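Local coordinates for contact-dependent inhibitor I (Escherichia coli NC101, PDB 5I4Q), which probably acts as the immunity protein of a contact-dependent growth inhibition system, binding the toxin part of contact-dependent inhibitor A and so blocking it, at residues 51-55 against 85-91; 58-64 against 79-84; 36-40 against 98-104. One frame throughout, in Å; residues are numbered along the deposited sequence.

All three interactions hold the small helical bundle together by joining helices that are separate in sequence, from 15 to 58 residues apart. Interaction 2 is wholly buried and nearest the centre of the chain; interactions 1 and 3 lie farther out and are partly buried. Interactions 1 and 2 share helix 44-66, while interactions 1 and 3 share helix 88-99, and along the chain they are nested, 2 within 1 within 3. The chemistry changes with place: a salt-bridge network over two phenylalanines in interaction 1, one buried glutamine amide beside an isoleucine knob in interaction 2, and purely apolar and CH-mediated packing in interaction 3. L54 and F51 touch I39, linking interactions 1 and 3.

Interaction 1 of 3, residues 51-55 against 85-91; sequences FDDLF and RDDFYSR
R91 runs between two phenylalanines of helix 44-66 and presents its guanidinium to acids of both segments. The extended run from CG to NE carries the guanidinium past F51 to D52. CG sits over the centre of the F51 ring, 4.0 Å from the centroid, a CH-pi contact, while the CB of F51 in turn lies over one face of the guanidinium, 3.5 Å from NH1; R91 and F51 run antiparallel alongside one another. At the guanidinium edge D52 OD1 receives NH2 at 2.8 Å, nearly along its C-O axis, and NH1 at 3.2 Å in a more bent bond, the carboxylate turned 53° from the plane of the cation. NH1 also bonds to Q48. Side-on, NE and NH2 both grip D86 OD1, NE at 2.9 Å, so the positive group probably eases the proximity of the two acids. D86 is spread over F55 in its turn: carboxylate and ring planes are only 11° apart, and D86 CB makes a CH-pi contact with the F55 ring, 3.8 Å from its centroid. With D86 CG anti to the backbone N, the carboxylate lies over one face of that ring, offset toward its rim. Behind this, D87 and S90 form a capping box, S90 N reaching D87 OD1 at 2.8 Å and D87 N reaching S90 OG, which fixes the start of the helix carrying R91. The contact therefore docks the first turn of helix 88-99 on helix 44-66, with F51 also touching W94 and H95 of helix 88-99 and I39 of helix 4-40.

Interaction 2 of 3, residues 58-64 against 79-84; sequences QSELATM and LIYHLD
Q58 of helix 44-66 reaches across to the end of helix 74-82, where its side chain meets L83, I80 and D84. CB approaches the L83 carbonyl, and CG, anti to the backbone N, comes to 3.5 Å from L83 O and 3.8 Å from L83 CB. A bend at chi2 (-72°) then brings CD close to D84 CA. At the tip NE2 gives a bond to I80 O at 2.9 Å, in the carbonyl plane on a lone pair, and another to D84 OD1 at 2.9 Å, on the anti lone pair, so both amide protons of this buried group are used. Amide and carboxylate planes stand 74° apart, with OD1 tilted out of the amide plane. One water lies 2.6 Å from Q58 OE1 and also reaches D84 OD1; a second is near Q58 OE1 and D84 O. The other carboxylate oxygen, D84 OD2, bonds to H85, its strongest partner, and forms a salt bridge with R37, both of the contact-dependent inhibitor A chain. Beside the amide, I80 CG1 lies 3.8 Å from L61 CB. The seat of I80 among Q58, L61, A62 and selenomethionine M64 is a knob-into-hole, as in packed helical bundles, here set next to the surface that binds the contact-dependent inhibitor A chain.

Interaction 3 of 3, residues 36-40 against 98-104; sequences VHQIG and FSDGLAW
V36 and F98 supply the CH-pi part of this contact. CG1 of V36 stands over the centre of the F98 ring, 3.6 Å from the centroid and 14° off the ring normal, and the two side chains cross at about a right angle. With V36 CG1 anti to the backbone N (chi1 172°), this one methyl is also directed at the turn that follows helix 88-99, 3.4 Å from L102 O and 3.6 Å from A103 O. Apolar packing completes the setting of the ring: I39 CG2 touches its edge in plane, 3.8 Å from F98 CD2, and I39 runs alongside F98 in the same sense. I39 is in addition packed against L50, F51 and L54 of helix 44-66.

Backbone contacts form the third kind. G40, having no side chain, lets the two backbones come within 3.8 Å, CA of G40 to CA of S99, and G40 CA rests 3.6 Å from F98 C. Here S99 CA points a hydrogen at G40 O, a CA-H...O contact of 3.4 Å that is nearly straight at 160°. The hydroxyl of S99 is bonded instead to H95 O in its own helix. Beyond it G101, with positive phi, closes the helix in a Schellman motif, G101 N returning to F98 O, and turns the chain toward W104, which packs on helix 4-40 at E29, I32 and E33.

The segments are therefore joined by weak CH-mediated contacts, without conventional hydrogen bonds or salt bridges between them, so their hold probably rests on close fit and on burial of V36, I39 and F98.

Interaction 1 of 3, residues 51-55 against 85-91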
loop_
_atom_site.group_PDB
_atom_site.type_symbol
_atom_site.label_atom_id
_atom_site.label_comp_id
_atom_site.label_asym_id
_atom_site.label_seq_id
_atom_site.Cartn_x
_atom_site.Cartn_y
_atom_site.Cartn_z
ATOM N N PHE B 51 29.792 8.424 4.635
ATOM C CA PHE B 51 29.041 7.758 5.678
ATOM C C PHE B 51 27.860 8.629 6.054
ATOM O O PHE B 51 26.794 8.113 6.273
ATOM C CB PHE B 51 29.893 7.535 6.925
ATOM C CG PHE B 51 30.625 6.237 6.954
ATOM C CD1 PHE B 51 29.944 5.052 6.981
ATOM C CD2 PHE B 51 31.978 6.204 7.031
ATOM C CE1 PHE B 51 30.605 3.838 7.040
ATOM C CE2 PHE B 51 32.665 4.999 7.104
ATOM C CZ PHE B 51 31.967 3.803 7.120
ATOM N N ASP B 52 28.037 9.947 6.082
ATOM C CA ASP B 52 26.933 10.852 6.425
ATOM C C ASP B 52 25.759 10.669 5.463
ATOM O O ASP B 52 24.607 10.605 5.896
ATOM C CB ASP B 52 27.374 12.323 6.373
ATOM C CG ASP B 52 28.430 12.711 7.467
ATOM O OD1 ASP B 52 28.672 11.958 8.472
ATOM O OD2 ASP B 52 29.009 13.814 7.310
ATOM N N ASP B 53 26.067 10.569 4.163
ATOM C CA ASP B 53 25.053 10.257 3.117
ATOM C C ASP B 53 24.443 8.866 3.307
ATOM O O ASP B 53 23.247 8.707 3.260
ATOM C CB ASP B 53 25.633 10.329 1.699
ATOM C CG ASP B 53 26.098 11.727 1.312
ATOM O OD1 ASP B 53 25.651 12.738 1.928
ATOM O OD2 ASP B 53 26.930 11.823 0.378
ATOM N N LEU B 54 25.283 7.871 3.553
ATOM C CA LEU B 54 24.814 6.519 3.759
ATOM C C LEU B 54 23.864 6.431 4.931
ATOM O O LEU B 54 22.810 5.850 4.814
ATOM C CB LEU B 54 26.008 5.617 4.008
ATOM C CG LEU B 54 25.684 4.161 4.289
ATOM C CD1 LEU B 54 24.931 3.575 3.104
ATOM C CD2 LEU B 54 26.940 3.353 4.494
ATOM N N PHE B 55 24.229 6.983 6.078
ATOM C CA PHE B 55 23.315 6.926 7.230
ATOM C C PHE B 55 22.082 7.788 7.117
ATOM O O PHE B 55 21.033 7.494 7.758
ATOM C CB PHE B 55 24.052 7.250 8.530
ATOM C CG PHE B 55 25.074 6.219 8.914
ATOM C CD1 PHE B 55 24.666 4.963 9.297
ATOM C CD2 PHE B 55 26.417 6.521 8.945
ATOM C CE1 PHE B 55 25.579 4.005 9.698
ATOM C CE2 PHE B 55 27.356 5.550 9.297
ATOM C CZ PHE B 55 26.929 4.295 9.696
ATOM N N ARG B 85 22.812 2.091 13.676
ATOM C CA ARG B 85 23.722 2.718 14.586
ATOM C C ARG B 85 24.821 3.471 13.806
ATOM O O ARG B 85 25.546 2.876 13.030
ATOM C CB ARG B 85 24.337 1.635 15.463
ATOM C CG ARG B 85 25.284 2.209 16.516
ATOM C CD ARG B 85 25.923 1.130 17.400
ATOM N NE ARG B 85 26.988 1.704 18.270
ATOM C CZ ARG B 85 27.743 1.001 19.087
ATOM N NH1 ARG B 85 27.626 -0.322 19.100
ATOM N NH2 ARG B 85 28.669 1.623 19.819
ATOM N N ASP B 86 24.935 4.765 14.080
ATOM C CA ASP B 86 25.799 5.682 13.411
ATOM C C ASP B 86 26.647 6.405 14.440
ATOM O O ASP B 86 26.204 7.355 15.058
ATOM C CB ASP B 86 24.930 6.674 12.615
ATOM C CG ASP B 86 25.729 7.857 11.995
ATOM O OD1 ASP B 86 26.983 7.811 11.918
ATOM O OD2 ASP B 86 25.066 8.837 11.579
ATOM N N ASP B 87 27.868 5.913 14.660
ATOM C CA ASP B 87 28.817 6.638 15.464
ATOM C C ASP B 87 30.219 6.267 14.999
ATOM O O ASP B 87 30.372 5.473 14.075
ATOM C CB ASP B 87 28.619 6.300 16.969
ATOM C CG ASP B 87 28.683 4.806 17.238
ATOM O OD1 ASP B 87 29.577 4.118 16.668
ATOM O OD2 ASP B 87 27.835 4.298 18.011
ATOM N N PHE B 88 31.232 6.808 15.674
ATOM C CA PHE B 88 32.645 6.537 15.353
ATOM C C PHE B 88 32.965 5.029 15.296
ATOM O O PHE B 88 33.621 4.573 14.359
ATOM C CB PHE B 88 33.560 7.285 16.332
ATOM C CG PHE B 88 35.026 6.896 16.240
ATOM C CD1 PHE B 88 35.838 7.405 15.245
ATOM C CD2 PHE B 88 35.580 6.027 17.171
ATOM C CE1 PHE B 88 37.169 7.036 15.149
ATOM C CE2 PHE B 88 36.918 5.655 17.104
ATOM C CZ PHE B 88 37.712 6.162 16.086
ATOM N N TYR B 89 32.404 4.271 16.245
ATOM C CA TYR B 89 32.747 2.871 16.458
ATOM C C TYR B 89 32.087 1.990 15.434
ATOM O O TYR B 89 32.689 1.009 15.002
ATOM C CB TYR B 89 32.452 2.428 17.917
ATOM C CG TYR B 89 33.262 3.236 18.903
ATOM C CD1 TYR B 89 34.595 2.912 19.158
ATOM C CD2 TYR B 89 32.720 4.362 19.523
ATOM C CE1 TYR B 89 35.363 3.663 20.012
ATOM C CE2 TYR B 89 33.466 5.128 20.375
ATOM C CZ TYR B 89 34.799 4.789 20.616
ATOM O OH TYR B 89 35.553 5.572 21.504
ATOM N N SER B 90 30.876 2.341 15.007
ATOM C CA SER B 90 30.223 1.572 13.941
ATOM C C SER B 90 30.867 1.936 12.610
ATOM O O SER B 90 31.055 1.080 11.748
ATOM C CB SER B 90 28.709 1.801 13.924
ATOM O OG SER B 90 28.355 3.081 13.381
ATOM N N ARG B 91 31.216 3.209 12.427
ATOM C CA ARG B 91 31.929 3.612 11.191
ATOM C C ARG B 91 33.269 2.921 11.009
ATOM O O ARG B 91 33.619 2.508 9.879
ATOM C CB ARG B 91 32.118 5.123 11.106
ATOM C CG ARG B 91 30.797 5.857 10.875
ATOM C CD ARG B 91 30.935 7.333 11.168
ATOM N NE ARG B 91 29.705 8.017 10.872
ATOM C CZ ARG B 91 29.574 9.108 10.131
ATOM N NH1 ARG B 91 30.620 9.692 9.561
ATOM N NH2 ARG B 91 28.373 9.622 9.955
#

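Interaction 2 of 3, residues 58-64 against 79-84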
loop_
_atom_site.group_PDB
_atom_site.type_symbol
_atom_site.label_atom_id
_atom_site.label_comp_id
_atom_site.label_asym_id
_atom_site.label_seq_id
_atom_site.Cartn_x
_atom_site.Cartn_y
_atom_site.Cartn_z
ATOM N N GLN B 58 19.741 5.549 5.300
ATOM C CA GLN B 58 19.244 4.563 6.200
ATOM C C GLN B 58 18.158 5.195 7.069
ATOM O O GLN B 58 17.154 4.580 7.315
ATOM C CB GLN B 58 20.377 3.958 7.041
ATOM C CG GLN B 58 19.976 2.913 8.105
ATOM C CD GLN B 58 19.262 3.460 9.321
ATOM O OE1 GLN B 58 19.346 4.643 9.638
ATOM N NE2 GLN B 58 18.530 2.601 10.013
ATOM N N SER B 59 18.377 6.425 7.518
ATOM C CA SER B 59 17.426 7.123 8.415
ATOM C C SER B 59 16.128 7.354 7.749
ATOM O O SER B 59 15.086 7.198 8.379
ATOM C CB SER B 59 17.971 8.433 8.946
ATOM O OG SER B 59 19.111 8.140 9.753
ATOM N N GLU B 60 16.169 7.643 6.463
ATOM C CA GLU B 60 14.956 7.841 5.749
ATOM C C GLU B 60 14.247 6.503 5.568
ATOM O O GLU B 60 13.014 6.449 5.577
ATOM C CB GLU B 60 15.252 8.490 4.403
ATOM C CG GLU B 60 15.769 9.904 4.533
ATOM C CD GLU B 60 16.487 10.447 3.270
ATOM O OE1 GLU B 60 16.570 9.760 2.239
ATOM O OE2 GLU B 60 16.952 11.605 3.314
ATOM N N LEU B 61 15.029 5.429 5.309
ATOM C CA LEU B 61 14.432 4.118 5.127
ATOM C C LEU B 61 13.840 3.624 6.447
ATOM O O LEU B 61 12.811 2.987 6.468
ATOM C CB LEU B 61 15.423 3.133 4.572
ATOM C CG LEU B 61 15.750 3.374 3.100
ATOM C CD1 LEU B 61 17.031 2.696 2.745
ATOM C CD2 LEU B 61 14.709 2.916 2.124
ATOM N N ALA B 62 14.469 3.965 7.557
ATOM C CA ALA B 62 13.911 3.652 8.867
ATOM C C ALA B 62 12.597 4.411 9.131
ATOM O O ALA B 62 11.665 3.849 9.705
ATOM C CB ALA B 62 14.954 3.970 9.918
ATOM N N THR B 63 12.509 5.668 8.678
ATOM C CA THR B 63 11.301 6.436 8.807
ATOM C C THR B 63 10.202 5.760 7.995
ATOM O O THR B 63 9.028 5.665 8.407
ATOM C CB THR B 63 11.529 7.902 8.383
ATOM O OG1 THR B 63 12.562 8.474 9.184
ATOM C CG2 THR B 63 10.306 8.739 8.587
HETATM N N MSE B 64 10.558 5.275 6.823
HETATM C CA MSE B 64 9.579 4.568 6.034
HETATM C C MSE B 64 9.019 3.365 6.772
HETATM O O MSE B 64 7.831 3.100 6.716
HETATM C CB MSE B 64 10.292 4.085 4.797
HETATM C CG MSE B 64 9.436 3.076 4.048
HETATM SE SE MSE B 64 10.538 2.307 2.584
HETATM C CE MSE B 64 11.599 1.049 3.703
ATOM N N LEU B 79 19.474 -4.066 5.679
ATOM C CA LEU B 79 20.199 -2.827 5.669
ATOM C C LEU B 79 19.743 -1.843 6.753
ATOM O O LEU B 79 20.587 -1.218 7.424
ATOM C CB LEU B 79 20.090 -2.129 4.322
ATOM C CG LEU B 79 20.868 -0.805 4.408
ATOM C CD1 LEU B 79 21.847 -0.687 3.252
ATOM C CD2 LEU B 79 19.982 0.429 4.572
ATOM N N ILE B 80 18.429 -1.675 6.906
ATOM C CA ILE B 80 17.890 -0.778 7.933
ATOM C C ILE B 80 18.351 -1.181 9.347
ATOM O O ILE B 80 18.709 -0.334 10.169
ATOM C CB ILE B 80 16.376 -0.716 7.891
ATOM C CG1 ILE B 80 15.876 0.022 6.624
ATOM C CG2 ILE B 80 15.835 -0.043 9.139
ATOM C CD1 ILE B 80 14.371 -0.043 6.504
ATOM N N TYR B 81 18.369 -2.469 9.621
ATOM C CA TYR B 81 18.896 -2.948 10.898
ATOM C C TYR B 81 20.410 -2.699 11.028
ATOM O O TYR B 81 20.896 -1.983 11.910
ATOM C CB TYR B 81 18.566 -4.439 11.068
ATOM C CG TYR B 81 19.284 -5.025 12.237
ATOM C CD1 TYR B 81 18.802 -4.848 13.556
ATOM C CD2 TYR B 81 20.479 -5.713 12.061
ATOM C CE1 TYR B 81 19.503 -5.340 14.646
ATOM C CE2 TYR B 81 21.170 -6.219 13.150
ATOM C CZ TYR B 81 20.674 -6.032 14.426
ATOM O OH TYR B 81 21.395 -6.509 15.472
ATOM N N HIS B 82 21.184 -3.292 10.155
ATOM C CA HIS B 82 22.664 -3.219 10.302
ATOM C C HIS B 82 23.266 -1.817 10.332
ATOM O O HIS B 82 24.259 -1.601 11.017
ATOM C CB HIS B 82 23.328 -3.992 9.193
ATOM C CG HIS B 82 23.069 -5.463 9.256
ATOM N ND1 HIS B 82 23.576 -6.256 10.263
ATOM C CD2 HIS B 82 22.438 -6.296 8.400
ATOM C CE1 HIS B 82 23.217 -7.509 10.050
ATOM N NE2 HIS B 82 22.535 -7.560 8.922
ATOM N N LEU B 83 22.672 -0.869 9.608
ATOM C CA LEU B 83 23.218 0.484 9.496
ATOM C C LEU B 83 22.531 1.524 10.354
ATOM O O LEU B 83 22.774 2.712 10.197
ATOM C CB LEU B 83 23.172 0.928 8.048
ATOM C CG LEU B 83 24.196 0.271 7.086
ATOM C CD1 LEU B 83 24.348 1.109 5.823
ATOM C CD2 LEU B 83 25.562 0.121 7.672
ATOM N N ASP B 84 21.684 1.097 11.269
ATOM C CA ASP B 84 20.964 2.019 12.139
ATOM C C ASP B 84 21.886 2.789 13.057
ATOM O O ASP B 84 21.782 3.983 13.196
ATOM C CB ASP B 84 19.940 1.257 13.011
ATOM C CG ASP B 84 18.940 2.182 13.631
ATOM O OD1 ASP B 84 18.147 2.780 12.874
ATOM O OD2 ASP B 84 18.986 2.418 14.833
HETATM O O HOH W 1 18.266 5.549 11.849
HETATM O O HOH W 2 21.545 5.957 11.078
#

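Interaction 3 of 3, residues 36-40 against 98-104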
loop_
_atom_site.group_PDB
_atom_site.type_symbol
_atom_site.label_atom_id
_atom_site.label_comp_id
_atom_site.label_asym_id
_atom_site.label_seq_id
_atom_site.Cartn_x
_atom_site.Cartn_y
_atom_site.Cartn_z
ATOM N N VAL B 36 28.676 2.378 -0.546
ATOM C CA VAL B 36 29.424 1.290 0.074
ATOM C C VAL B 36 30.722 1.060 -0.725
ATOM O O VAL B 36 31.779 0.983 -0.133
ATOM C CB VAL B 36 28.589 0.008 0.179
ATOM C CG1 VAL B 36 29.451 -1.172 0.642
ATOM C CG2 VAL B 36 27.412 0.170 1.175
ATOM N N HIS B 37 30.628 0.978 -2.055
ATOM C CA HIS B 37 31.799 0.805 -2.917
ATOM C C HIS B 37 32.807 1.928 -2.727
ATOM O O HIS B 37 33.985 1.640 -2.500
ATOM C CB HIS B 37 31.358 0.725 -4.372
ATOM C CG HIS B 37 32.448 0.389 -5.331
ATOM N ND1 HIS B 37 33.109 -0.821 -5.311
ATOM C CD2 HIS B 37 32.953 1.080 -6.387
ATOM C CE1 HIS B 37 34.000 -0.845 -6.287
ATOM N NE2 HIS B 37 33.913 0.289 -6.963
ATOM N N GLN B 38 32.343 3.180 -2.766
ATOM C CA GLN B 38 33.224 4.353 -2.587
ATOM C C GLN B 38 33.904 4.359 -1.231
ATOM O O GLN B 38 35.114 4.570 -1.150
ATOM C CB GLN B 38 32.482 5.679 -2.754
ATOM C CG GLN B 38 31.926 5.961 -4.142
ATOM C CD GLN B 38 30.960 7.152 -4.161
ATOM O OE1 GLN B 38 29.783 7.018 -4.525
ATOM N NE2 GLN B 38 31.448 8.316 -3.764
ATOM N N ILE B 39 33.124 4.147 -0.170
ATOM C CA ILE B 39 33.652 4.098 1.189
ATOM C C ILE B 39 34.764 3.058 1.327
ATOM O O ILE B 39 35.766 3.289 1.996
ATOM C CB ILE B 39 32.517 3.818 2.209
ATOM C CG1 ILE B 39 31.628 5.039 2.352
ATOM C CG2 ILE B 39 33.054 3.481 3.599
ATOM C CD1 ILE B 39 30.241 4.717 2.913
ATOM N N GLY B 40 34.559 1.906 0.700
ATOM C CA GLY B 40 35.523 0.809 0.734
ATOM C C GLY B 40 36.762 1.057 -0.098
ATOM O O GLY B 40 37.706 0.325 -0.002
ATOM N N PHE B 98 33.931 -2.913 4.503
ATOM C CA PHE B 98 33.693 -2.483 3.117
ATOM C C PHE B 98 35.039 -2.418 2.339
ATOM O O PHE B 98 35.102 -2.792 1.192
ATOM C CB PHE B 98 33.040 -1.100 3.060
ATOM C CG PHE B 98 31.653 -1.001 3.649
ATOM C CD1 PHE B 98 30.832 -2.109 3.812
ATOM C CD2 PHE B 98 31.148 0.238 3.997
ATOM C CE1 PHE B 98 29.554 -1.985 4.305
ATOM C CE2 PHE B 98 29.881 0.350 4.521
ATOM C CZ PHE B 98 29.093 -0.763 4.690
ATOM N N SER B 99 36.110 -1.947 2.990
ATOM C CA SER B 99 37.476 -1.999 2.434
ATOM C C SER B 99 37.938 -3.419 2.095
ATOM O O SER B 99 38.608 -3.620 1.108
ATOM C CB SER B 99 38.470 -1.368 3.419
ATOM O OG SER B 99 38.182 0.007 3.619
ATOM N N ASP B 100 37.579 -4.404 2.911
ATOM C CA ASP B 100 37.919 -5.814 2.626
ATOM C C ASP B 100 37.048 -6.459 1.560
ATOM O O ASP B 100 37.174 -7.646 1.322
ATOM C CB ASP B 100 37.829 -6.666 3.903
ATOM C CG ASP B 100 38.952 -6.369 4.901
ATOM O OD1 ASP B 100 39.960 -5.719 4.524
ATOM O OD2 ASP B 100 38.839 -6.796 6.076
ATOM N N GLY B 101 36.130 -5.699 0.964
ATOM C CA GLY B 101 35.304 -6.178 -0.137
ATOM C C GLY B 101 33.833 -6.476 0.148
ATOM O O GLY B 101 33.155 -7.045 -0.696
ATOM N N LEU B 102 33.314 -6.081 1.308
ATOM C CA LEU B 102 31.889 -6.252 1.594
ATOM C C LEU B 102 31.071 -5.239 0.765
ATOM O O LEU B 102 31.304 -4.020 0.853
ATOM C CB LEU B 102 31.596 -6.137 3.098
ATOM C CG LEU B 102 30.129 -6.411 3.523
ATOM C CD1 LEU B 102 29.788 -7.879 3.294
ATOM C CD2 LEU B 102 29.838 -6.041 4.971
ATOM N N ALA B 103 30.122 -5.766 -0.028
ATOM C CA ALA B 103 29.334 -4.976 -0.985
ATOM C C ALA B 103 27.984 -4.492 -0.427
ATOM O O ALA B 103 27.371 -3.582 -0.978
ATOM C CB ALA B 103 29.102 -5.788 -2.263
ATOM N N TRP B 104 27.522 -5.105 0.651
ATOM C CA TRP B 104 26.233 -4.778 1.250
ATOM C C TRP B 104 26.318 -5.142 2.737
ATOM O O TRP B 104 26.906 -6.135 3.078
ATOM C CB TRP B 104 25.136 -5.593 0.566
ATOM C CG TRP B 104 23.769 -5.145 0.906
ATOM C CD1 TRP B 104 22.929 -5.716 1.802
ATOM C CD2 TRP B 104 23.067 -4.018 0.362
ATOM N NE1 TRP B 104 21.750 -5.014 1.870
ATOM C CE2 TRP B 104 21.803 -3.968 0.992
ATOM C CE3 TRP B 104 23.381 -3.044 -0.594
ATOM C CZ2 TRP B 104 20.843 -2.992 0.684
ATOM C CZ3 TRP B 104 22.433 -2.058 -0.882
ATOM C CH2 TRP B 104 21.172 -2.058 -0.255
#